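Local coordinates for GTPase activator-like protein (Chaetomium thermophilum, PDB 5HIU) that forms the N-terminal helical part of a TSC2 protein, which as a whole probably acts as a GTPase activator, at residues A[147-158]-A[217-226]; A[355-366]-A[382-392]. All coordinates share one frame; numbering follows the deposited sequence.

Interaction 1 (A[147-158]-A[217-226]); sequences LNQAYRAARDAR and ICMLTSVEDD
Tyr151 and Arg158, two turns apart on helix 139-163, make a mixed polar and apolar contact with the turn between helices 204-219 and 224-240 and the helix ends that flank it, in this all-helical N-terminal part of TSC2. At the Tyr151 end the ring face is packed by an aliphatic chain: CG1 of Ile217 lies over it, 3.9 Å from the centroid and 19° off the normal, a CH-pi contact. With CG anti to the backbone N (chi1 176°), the ring reaches across to the loop, and its OH donates to the backbone O of Leu220; the modelled 2.4 Å is very short, so its exact length is doubtful. Leu220 CD1 packs against ring atom CE2 at 3.7 Å. Arg158 stretches an extended chain to Asp226, where NH1 and NH2 approach end-on and both bond to OD2, at 2.6 and 3.0 Å. The guanidinium and carboxylate planes are 27° apart, and NH2 meets the syn lone pair of OD2. Thr221 OG1 donates to the anti lone pair of the same oxygen at 2.6 Å. Ala154 CB and Val223 CG2 cover opposite faces of the guanidinium, while Asp181 takes its NE. Three donors thus converge on OD2 of the buried Asp226, probably stabilising its negative charge and tying both the loop and helix 139-163 to the start of helix 224-240.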
loop_
_atom_site.group_PDB
_atom_site.type_symbol
_atom_site.label_atom_id
_atom_site.label_comp_id
_atom_site.label_asym_id
_atom_site.label_seq_id
_atom_site.Cartn_x
_atom_site.Cartn_y
_atom_site.Cartn_z
ATOM N N LEU A 147 -12.994 0.956 -6.593
ATOM C CA LEU A 147 -11.588 1.313 -6.655
ATOM C C LEU A 147 -11.154 1.414 -8.092
ATOM O O LEU A 147 -10.465 2.356 -8.481
ATOM C CB LEU A 147 -10.712 0.251 -5.991
ATOM C CG LEU A 147 -10.199 0.524 -4.593
ATOM C CD1 LEU A 147 -9.374 -0.681 -4.165
ATOM C CD2 LEU A 147 -9.364 1.784 -4.554
ATOM N N ASN A 148 -11.529 0.397 -8.868
ATOM C CA ASN A 148 -11.187 0.356 -10.272
ATOM C C ASN A 148 -11.769 1.609 -10.918
ATOM O O ASN A 148 -11.042 2.411 -11.487
ATOM C CB ASN A 148 -11.739 -0.918 -10.896
ATOM C CG ASN A 148 -11.250 -1.157 -12.321
ATOM O OD1 ASN A 148 -10.095 -0.926 -12.662
ATOM N ND2 ASN A 148 -12.131 -1.658 -13.147
ATOM N N GLN A 149 -13.074 1.803 -10.770
ATOM C CA GLN A 149 -13.727 2.979 -11.308
ATOM C C GLN A 149 -12.980 4.211 -10.865
ATOM O O GLN A 149 -12.582 5.029 -11.705
ATOM C CB GLN A 149 -15.161 3.095 -10.809
ATOM C CG GLN A 149 -16.187 2.255 -11.554
ATOM C CD GLN A 149 -17.619 2.572 -11.123
ATOM O OE1 GLN A 149 -17.926 3.679 -10.622
ATOM N NE2 GLN A 149 -18.510 1.598 -11.309
ATOM N N ALA A 150 -12.774 4.345 -9.553
ATOM C CA ALA A 150 -12.327 5.629 -9.007
ATOM C C ALA A 150 -10.929 5.952 -9.483
ATOM O O ALA A 150 -10.638 7.068 -9.923
ATOM C CB ALA A 150 -12.383 5.650 -7.495
ATOM N N TYR A 151 -10.062 4.962 -9.421
ATOM C CA TYR A 151 -8.730 5.155 -9.923
ATOM C C TYR A 151 -8.748 5.526 -11.421
ATOM O O TYR A 151 -8.203 6.563 -11.799
ATOM C CB TYR A 151 -7.859 3.932 -9.682
ATOM C CG TYR A 151 -6.535 4.157 -10.319
ATOM C CD1 TYR A 151 -5.683 5.125 -9.818
ATOM C CD2 TYR A 151 -6.163 3.467 -11.462
ATOM C CE1 TYR A 151 -4.465 5.365 -10.396
ATOM C CE2 TYR A 151 -4.940 3.701 -12.059
ATOM C CZ TYR A 151 -4.094 4.650 -11.518
ATOM O OH TYR A 151 -2.889 4.909 -12.113
ATOM N N ARG A 152 -9.392 4.699 -12.246
ATOM C CA ARG A 152 -9.531 4.976 -13.694
ATOM C C ARG A 152 -9.886 6.440 -13.962
ATOM O O ARG A 152 -9.260 7.091 -14.798
ATOM C CB ARG A 152 -10.585 4.066 -14.331
ATOM C CG ARG A 152 -10.522 4.006 -15.852
ATOM C CD ARG A 152 -11.090 2.703 -16.406
ATOM N NE ARG A 152 -10.363 1.533 -15.890
ATOM C CZ ARG A 152 -9.549 0.737 -16.591
ATOM N NH1 ARG A 152 -9.335 0.931 -17.889
ATOM N NH2 ARG A 152 -8.951 -0.289 -15.982
ATOM N N ALA A 153 -10.864 6.956 -13.220
ATOM C CA ALA A 153 -11.320 8.332 -13.404
ATOM C C ALA A 153 -10.325 9.369 -12.898
ATOM O O ALA A 153 -10.330 10.511 -13.350
ATOM C CB ALA A 153 -12.671 8.543 -12.742
ATOM N N ALA A 154 -9.472 9.005 -11.953
ATOM C CA ALA A 154 -8.468 9.964 -11.506
ATOM C C ALA A 154 -7.354 10.030 -12.513
ATOM O O ALA A 154 -6.862 11.106 -12.812
ATOM C CB ALA A 154 -7.927 9.603 -10.137
ATOM N N ARG A 155 -6.975 8.880 -13.055
ATOM C CA ARG A 155 -5.836 8.824 -13.950
ATOM C C ARG A 155 -6.135 9.619 -15.200
ATOM O O ARG A 155 -5.268 10.327 -15.730
ATOM C CB ARG A 155 -5.467 7.380 -14.308
ATOM C CG ARG A 155 -6.015 6.863 -15.624
ATOM C CD ARG A 155 -5.422 5.504 -15.898
ATOM N NE ARG A 155 -6.120 4.785 -16.956
ATOM C CZ ARG A 155 -5.975 3.483 -17.198
ATOM N NH1 ARG A 155 -5.163 2.731 -16.451
ATOM N NH2 ARG A 155 -6.652 2.925 -18.194
ATOM N N ASP A 156 -7.368 9.490 -15.666
ATOM C CA ASP A 156 -7.785 10.182 -16.862
ATOM C C ASP A 156 -7.730 11.691 -16.615
ATOM O O ASP A 156 -7.040 12.404 -17.349
ATOM C CB ASP A 156 -9.172 9.700 -17.303
ATOM C CG ASP A 156 -9.178 8.222 -17.741
ATOM O OD1 ASP A 156 -8.108 7.570 -17.758
ATOM O OD2 ASP A 156 -10.265 7.704 -18.065
ATOM N N ALA A 157 -8.390 12.170 -15.562
ATOM C CA ALA A 157 -8.336 13.596 -15.191
ATOM C C ALA A 157 -6.915 14.129 -15.196
ATOM O O ALA A 157 -6.647 15.208 -15.728
ATOM C CB ALA A 157 -8.945 13.816 -13.818
ATOM N N ARG A 158 -6.013 13.350 -14.608
ATOM C CA ARG A 158 -4.600 13.694 -14.515
ATOM C C ARG A 158 -3.877 13.656 -15.874
ATOM O O ARG A 158 -2.900 14.376 -16.069
ATOM C CB ARG A 158 -3.904 12.726 -13.563
ATOM C CG ARG A 158 -4.380 12.753 -12.118
ATOM C CD ARG A 158 -4.128 11.406 -11.428
ATOM N NE ARG A 158 -4.578 11.417 -10.036
ATOM C CZ ARG A 158 -4.428 10.423 -9.156
ATOM N NH1 ARG A 158 -3.824 9.288 -9.485
ATOM N NH2 ARG A 158 -4.892 10.568 -7.921
ATOM N N ILE A 217 -2.463 0.015 -8.736
ATOM C CA ILE A 217 -2.395 1.433 -8.457
ATOM C C ILE A 217 -1.022 1.832 -7.920
ATOM O O ILE A 217 -0.490 2.873 -8.285
ATOM C CB ILE A 217 -3.509 1.838 -7.496
ATOM C CG1 ILE A 217 -4.860 1.665 -8.204
ATOM C CG2 ILE A 217 -3.342 3.269 -7.026
ATOM C CD1 ILE A 217 -6.029 1.611 -7.247
ATOM N N CYS A 218 -0.437 0.993 -7.081
ATOM C CA CYS A 218 0.903 1.236 -6.582
ATOM C C CYS A 218 1.926 1.378 -7.699
ATOM O O CYS A 218 2.719 2.311 -7.720
ATOM C CB CYS A 218 1.329 0.115 -5.650
ATOM S SG CYS A 218 0.692 0.299 -3.968
ATOM N N MET A 219 1.898 0.469 -8.659
ATOM C CA MET A 219 2.916 0.467 -9.687
ATOM C C MET A 219 2.631 1.415 -10.821
ATOM O O MET A 219 3.432 1.519 -11.735
ATOM C CB MET A 219 3.128 -0.953 -10.206
ATOM C CG MET A 219 3.643 -1.897 -9.129
ATOM S SD MET A 219 5.053 -1.226 -8.204
ATOM C CE MET A 219 6.238 -1.234 -9.550
ATOM N N LEU A 220 1.503 2.106 -10.811
ATOM C CA LEU A 220 1.276 3.087 -11.863
ATOM C C LEU A 220 0.376 4.128 -11.334
ATOM O O LEU A 220 -0.818 3.994 -11.391
ATOM C CB LEU A 220 0.721 2.444 -13.142
ATOM C CG LEU A 220 -0.515 1.539 -13.104
ATOM C CD1 LEU A 220 -1.797 2.299 -13.394
ATOM C CD2 LEU A 220 -0.374 0.438 -14.135
ATOM N N THR A 221 0.948 5.147 -10.730
ATOM C CA THR A 221 0.156 6.271 -10.282
ATOM C C THR A 221 1.081 7.446 -10.190
ATOM O O THR A 221 2.208 7.331 -9.709
ATOM C CB THR A 221 -0.535 6.006 -8.935
ATOM O OG1 THR A 221 -1.287 7.155 -8.540
ATOM C CG2 THR A 221 0.470 5.685 -7.853
ATOM N N SER A 222 0.602 8.582 -10.671
ATOM C CA SER A 222 1.426 9.767 -10.765
ATOM C C SER A 222 1.450 10.493 -9.430
ATOM O O SER A 222 2.242 11.414 -9.255
ATOM C CB SER A 222 0.919 10.664 -11.905
ATOM O OG SER A 222 -0.498 10.741 -11.960
ATOM N N VAL A 223 0.606 10.053 -8.484
ATOM C CA VAL A 223 0.371 10.779 -7.231
ATOM C C VAL A 223 0.748 9.972 -5.982
ATOM O O VAL A 223 0.143 8.959 -5.645
ATOM C CB VAL A 223 -1.095 11.240 -7.113
ATOM C CG1 VAL A 223 -1.230 12.258 -5.988
ATOM C CG2 VAL A 223 -1.574 11.841 -8.430
ATOM N N GLU A 224 1.761 10.471 -5.300
ATOM C CA GLU A 224 2.313 9.884 -4.107
ATOM C C GLU A 224 1.247 9.569 -3.053
ATOM O O GLU A 224 1.329 8.549 -2.357
ATOM C CB GLU A 224 3.361 10.856 -3.568
ATOM C CG GLU A 224 3.911 10.554 -2.197
ATOM C CD GLU A 224 5.278 11.168 -1.976
ATOM O OE1 GLU A 224 5.884 11.665 -2.948
ATOM O OE2 GLU A 224 5.762 11.148 -0.827
ATOM N N ASP A 225 0.243 10.426 -2.936
ATOM C CA ASP A 225 -0.823 10.225 -1.942
ATOM C C ASP A 225 -1.574 8.921 -2.149
ATOM O O ASP A 225 -1.911 8.269 -1.169
ATOM C CB ASP A 225 -1.812 11.401 -1.913
ATOM C CG ASP A 225 -1.325 12.562 -1.056
ATOM O OD1 ASP A 225 -0.435 12.383 -0.180
ATOM O OD2 ASP A 225 -1.831 13.683 -1.276
ATOM N N ASP A 226 -1.824 8.551 -3.412
ATOM C CA ASP A 226 -2.322 7.225 -3.750
ATOM C C ASP A 226 -1.414 6.129 -3.186
ATOM O O ASP A 226 -1.895 5.109 -2.708
ATOM C CB ASP A 226 -2.419 7.044 -5.268
ATOM C CG ASP A 226 -3.410 8.002 -5.937
ATOM O OD1 ASP A 226 -4.272 8.571 -5.237
ATOM O OD2 ASP A 226 -3.325 8.167 -7.183
#

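Interaction 2 (A[355-366]-A[382-392]); sequences ATEILRLINSLF and WEPIFDVAAQC
Phe366 and Trp382 both carry CG beside the backbone N, anti to the carbonyl carbon (chi1 near -70° in each), and these torsions bring the edge of the phenyl ring to the face of the indole. CE1 of Phe366 stands over the six-membered ring, 3.6 Å from Trp382 CE3, in a T-shaped stack with planes 86° apart. Phe386 completes an aromatic cluster: its ring is nearly parallel to that of Phe366 but slid well aside, with Phe366 CZ and Phe386 CE1 3.9 Å apart. Ile385 CG2 comes to the edge of the Phe366 ring and also meets Ile362 CG2 at 3.8 Å, the two isoleucines running past each other in opposite directions. Further along, the CD1 tip of Ile362 reaches Val388 CG1 and Ala389 CB. Val388 CG1 also touches CG2 of Ile358, whose side chain lies across it at about a right angle. At the far end Cys392 fits between two neighbours: its SG faces Ile358 CG2, while its CB lies 3.4 Å from Leu359 CD2. Ala355 and Cys392 approach through their CB atoms at 4.2 Å, where the backbones come closest.

The touching residues are all buried, and apolar packing joins the helices. The axes of helix 355-366 and helix 383-391 approach to 9.6 Å and run roughly antiparallel at 146°, as in a helical hairpin whose connection, where modelled, has no regular helix or strand. Trp382 NE1 bonds to the backbone O of Leu377 in that connection. Around the pair, helix 336-348 packs on Ile385, helix 423-441 touches Leu359 and Asn363, and helix 302-322 lies against Leu361, while Phe454 of helix 448-459 stacks on Phe386.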
loop_
_atom_site.group_PDB
_atom_site.type_symbol
_atom_site.label_atom_id
_atom_site.label_comp_id
_atom_site.label_asym_id
_atom_site.label_seq_id
_atom_site.Cartn_x
_atom_site.Cartn_y
_atom_site.Cartn_z
ATOM N N ALA A 355 26.284 -1.634 -6.558
ATOM C CA ALA A 355 27.477 -2.000 -5.854
ATOM C C ALA A 355 27.513 -1.240 -4.536
ATOM O O ALA A 355 27.821 -1.823 -3.508
ATOM C CB ALA A 355 28.709 -1.675 -6.696
ATOM N N THR A 356 27.189 0.054 -4.559
ATOM C CA THR A 356 27.148 0.847 -3.322
ATOM C C THR A 356 26.191 0.240 -2.274
ATOM O O THR A 356 26.509 0.251 -1.079
ATOM C CB THR A 356 26.774 2.327 -3.585
ATOM O OG1 THR A 356 27.632 2.870 -4.594
ATOM C CG2 THR A 356 26.915 3.180 -2.321
ATOM N N GLU A 357 25.040 -0.287 -2.718
ATOM C CA GLU A 357 24.042 -0.896 -1.808
ATOM C C GLU A 357 24.509 -2.240 -1.256
ATOM O O GLU A 357 24.553 -2.422 -0.033
ATOM C CB GLU A 357 22.664 -1.043 -2.477
ATOM C CG GLU A 357 21.961 0.282 -2.712
ATOM C CD GLU A 357 21.848 1.119 -1.437
ATOM O OE1 GLU A 357 20.947 0.839 -0.584
ATOM O OE2 GLU A 357 22.658 2.068 -1.287
ATOM N N ILE A 358 24.870 -3.162 -2.148
ATOM C CA ILE A 358 25.511 -4.418 -1.733
ATOM C C ILE A 358 26.462 -4.151 -0.569
ATOM O O ILE A 358 26.384 -4.803 0.464
ATOM C CB ILE A 358 26.335 -5.073 -2.859
ATOM C CG1 ILE A 358 25.450 -5.486 -4.048
ATOM C CG2 ILE A 358 27.069 -6.293 -2.314
ATOM C CD1 ILE A 358 24.647 -6.757 -3.845
ATOM N N LEU A 359 27.346 -3.180 -0.761
ATOM C CA LEU A 359 28.292 -2.777 0.257
ATOM C C LEU A 359 27.587 -2.237 1.488
ATOM O O LEU A 359 27.929 -2.606 2.609
ATOM C CB LEU A 359 29.260 -1.705 -0.269
ATOM C CG LEU A 359 30.383 -2.092 -1.249
ATOM C CD1 LEU A 359 31.347 -0.923 -1.468
ATOM C CD2 LEU A 359 31.149 -3.313 -0.758
ATOM N N ARG A 360 26.623 -1.346 1.296
ATOM C CA ARG A 360 25.978 -0.681 2.441
ATOM C C ARG A 360 25.342 -1.708 3.368
ATOM O O ARG A 360 25.397 -1.575 4.585
ATOM C CB ARG A 360 24.979 0.413 1.993
ATOM C CG ARG A 360 23.997 0.863 3.084
ATOM C CD ARG A 360 23.688 2.354 3.152
ATOM N NE ARG A 360 23.258 2.894 1.858
ATOM C CZ ARG A 360 23.790 3.968 1.264
ATOM N NH1 ARG A 360 24.759 4.678 1.848
ATOM N NH2 ARG A 360 23.333 4.353 0.077
ATOM N N LEU A 361 24.769 -2.743 2.779
ATOM C CA LEU A 361 24.229 -3.872 3.532
ATOM C C LEU A 361 25.347 -4.516 4.341
ATOM O O LEU A 361 25.297 -4.557 5.574
ATOM C CB LEU A 361 23.602 -4.900 2.574
ATOM C CG LEU A 361 22.729 -5.987 3.194
ATOM C CD1 LEU A 361 21.700 -6.458 2.188
ATOM C CD2 LEU A 361 23.524 -7.172 3.732
ATOM N N ILE A 362 26.384 -4.956 3.637
ATOM C CA ILE A 362 27.524 -5.607 4.267
ATOM C C ILE A 362 28.090 -4.694 5.349
ATOM O O ILE A 362 28.395 -5.143 6.443
ATOM C CB ILE A 362 28.602 -6.018 3.238
ATOM C CG1 ILE A 362 28.040 -7.066 2.256
ATOM C CG2 ILE A 362 29.822 -6.608 3.940
ATOM C CD1 ILE A 362 28.967 -7.379 1.093
ATOM N N ASN A 363 28.165 -3.404 5.086
ATOM C CA ASN A 363 28.647 -2.492 6.113
ATOM C C ASN A 363 27.758 -2.426 7.338
ATOM O O ASN A 363 28.240 -2.160 8.425
ATOM C CB ASN A 363 28.828 -1.101 5.549
ATOM C CG ASN A 363 30.203 -0.893 4.993
ATOM O OD1 ASN A 363 31.187 -1.142 5.680
ATOM N ND2 ASN A 363 30.290 -0.440 3.749
ATOM N N SER A 364 26.466 -2.661 7.168
ATOM C CA SER A 364 25.563 -2.658 8.306
ATOM C C SER A 364 25.634 -3.969 9.085
ATOM O O SER A 364 25.205 -4.025 10.242
ATOM C CB SER A 364 24.128 -2.422 7.857
ATOM O OG SER A 364 23.710 -3.504 7.057
ATOM N N LEU A 365 26.135 -5.022 8.442
ATOM C CA LEU A 365 26.420 -6.287 9.128
ATOM C C LEU A 365 27.638 -6.227 10.061
ATOM O O LEU A 365 27.614 -6.802 11.138
ATOM C CB LEU A 365 26.637 -7.397 8.120
ATOM C CG LEU A 365 25.400 -7.860 7.388
ATOM C CD1 LEU A 365 25.813 -8.980 6.455
ATOM C CD2 LEU A 365 24.299 -8.331 8.333
ATOM N N PHE A 366 28.703 -5.553 9.646
ATOM C CA PHE A 366 29.903 -5.496 10.453
ATOM C C PHE A 366 29.823 -4.422 11.525
ATOM O O PHE A 366 30.560 -4.477 12.511
ATOM C CB PHE A 366 31.132 -5.290 9.576
ATOM C CG PHE A 366 31.546 -6.518 8.826
ATOM C CD1 PHE A 366 32.386 -7.450 9.412
ATOM C CD2 PHE A 366 31.100 -6.742 7.539
ATOM C CE1 PHE A 366 32.763 -8.591 8.726
ATOM C CE2 PHE A 366 31.474 -7.875 6.847
ATOM C CZ PHE A 366 32.307 -8.805 7.439
ATOM N N TRP A 382 34.128 -15.674 7.032
ATOM C CA TRP A 382 33.891 -14.355 6.441
ATOM C C TRP A 382 34.462 -14.186 5.031
ATOM O O TRP A 382 34.212 -13.156 4.392
ATOM C CB TRP A 382 34.419 -13.240 7.367
ATOM C CG TRP A 382 33.636 -13.073 8.649
ATOM C CD1 TRP A 382 32.479 -13.716 8.990
ATOM C CD2 TRP A 382 33.922 -12.167 9.731
ATOM N NE1 TRP A 382 32.049 -13.291 10.221
ATOM C CE2 TRP A 382 32.916 -12.342 10.700
ATOM C CE3 TRP A 382 34.937 -11.240 9.978
ATOM C CZ2 TRP A 382 32.892 -11.631 11.897
ATOM C CZ3 TRP A 382 34.913 -10.535 11.179
ATOM C CH2 TRP A 382 33.890 -10.741 12.123
ATOM N N GLU A 383 35.216 -15.179 4.546
ATOM C CA GLU A 383 35.741 -15.143 3.174
ATOM C C GLU A 383 34.611 -14.989 2.170
ATOM O O GLU A 383 34.649 -14.082 1.332
ATOM C CB GLU A 383 36.564 -16.397 2.831
ATOM C CG GLU A 383 36.996 -16.466 1.365
ATOM C CD GLU A 383 38.239 -17.324 1.143
ATOM O OE1 GLU A 383 39.332 -16.759 0.894
ATOM O OE2 GLU A 383 38.127 -18.569 1.218
ATOM N N PRO A 384 33.590 -15.858 2.257
ATOM C CA PRO A 384 32.549 -15.733 1.247
ATOM C C PRO A 384 32.075 -14.288 1.127
ATOM O O PRO A 384 32.074 -13.743 0.015
ATOM C CB PRO A 384 31.437 -16.662 1.760
ATOM C CG PRO A 384 32.115 -17.607 2.709
ATOM C CD PRO A 384 33.220 -16.809 3.325
ATOM N N ILE A 385 31.739 -13.662 2.264
ATOM C CA ILE A 385 31.231 -12.280 2.275
ATOM C C ILE A 385 32.284 -11.310 1.820
ATOM O O ILE A 385 31.991 -10.389 1.068
ATOM C CB ILE A 385 30.725 -11.827 3.661
ATOM C CG1 ILE A 385 29.477 -12.611 4.014
ATOM C CG2 ILE A 385 30.332 -10.347 3.655
ATOM C CD1 ILE A 385 28.972 -12.395 5.420
ATOM N N PHE A 386 33.511 -11.514 2.275
ATOM C CA PHE A 386 34.608 -10.648 1.860
ATOM C C PHE A 386 34.854 -10.719 0.350
ATOM O O PHE A 386 35.325 -9.747 -0.244
ATOM C CB PHE A 386 35.891 -10.988 2.621
ATOM C CG PHE A 386 35.962 -10.398 4.002
ATOM C CD1 PHE A 386 35.627 -9.064 4.228
ATOM C CD2 PHE A 386 36.402 -11.163 5.076
ATOM C CE1 PHE A 386 35.706 -8.519 5.499
ATOM C CE2 PHE A 386 36.480 -10.623 6.347
ATOM C CZ PHE A 386 36.135 -9.299 6.562
ATOM N N ASP A 387 34.536 -11.860 -0.264
ATOM C CA ASP A 387 34.740 -12.028 -1.704
ATOM C C ASP A 387 33.712 -11.210 -2.475
ATOM O O ASP A 387 34.060 -10.567 -3.470
ATOM C CB ASP A 387 34.702 -13.510 -2.116
ATOM N N VAL A 388 32.460 -11.213 -1.999
ATOM C CA VAL A 388 31.429 -10.323 -2.546
ATOM C C VAL A 388 31.864 -8.874 -2.376
ATOM O O VAL A 388 31.859 -8.093 -3.332
ATOM C CB VAL A 388 30.058 -10.483 -1.863
ATOM C CG1 VAL A 388 29.079 -9.457 -2.423
ATOM C CG2 VAL A 388 29.494 -11.885 -2.053
ATOM N N ALA A 389 32.243 -8.521 -1.156
ATOM C CA ALA A 389 32.620 -7.154 -0.862
ATOM C C ALA A 389 33.608 -6.639 -1.873
ATOM O O ALA A 389 33.482 -5.508 -2.328
ATOM C CB ALA A 389 33.204 -7.046 0.532
ATOM N N ALA A 390 34.581 -7.481 -2.226
ATOM C CA ALA A 390 35.664 -7.100 -3.137
ATOM C C ALA A 390 35.145 -6.888 -4.547
ATOM O O ALA A 390 35.513 -5.921 -5.214
ATOM C CB ALA A 390 36.756 -8.160 -3.135
ATOM N N GLN A 391 34.276 -7.786 -4.990
ATOM C CA GLN A 391 33.612 -7.631 -6.277
ATOM C C GLN A 391 32.950 -6.253 -6.425
ATOM O O GLN A 391 32.960 -5.690 -7.514
ATOM C CB GLN A 391 32.584 -8.741 -6.477
ATOM C CG GLN A 391 32.123 -8.888 -7.915
ATOM C CD GLN A 391 31.932 -10.335 -8.326
ATOM O OE1 GLN A 391 32.176 -11.251 -7.545
ATOM N NE2 GLN A 391 31.501 -10.546 -9.564
ATOM N N CYS A 392 32.401 -5.703 -5.339
ATOM C CA CYS A 392 31.856 -4.332 -5.353
ATOM C C CYS A 392 32.941 -3.261 -5.456
ATOM O O CYS A 392 32.640 -2.101 -5.751
ATOM C CB CYS A 392 31.024 -4.045 -4.094
ATOM S SG CYS A 392 29.863 -5.344 -3.656
#

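Interaction 1 and interaction 2 follow each other in series along the chain, their centres 39 Å apart and their nearest atoms about 17 Å, without touching. Both belong to the same DUF3384 region, an elongated, strand-free array of helices. Interaction 1 joins helix 139-163 to the turn between helices 204-219 and 224-240, nearer the middle of the chain; interaction 2 pairs helices 352-366 and 383-391 toward its C-terminal end. Helices 245-261, 266-277, 281-294, 302-322 and 336-348 come between them in sequence. The two contacts therefore hold together separate local parts of the extended scaffold, one by mixed polar and apolar contacts, the other by apolar packing.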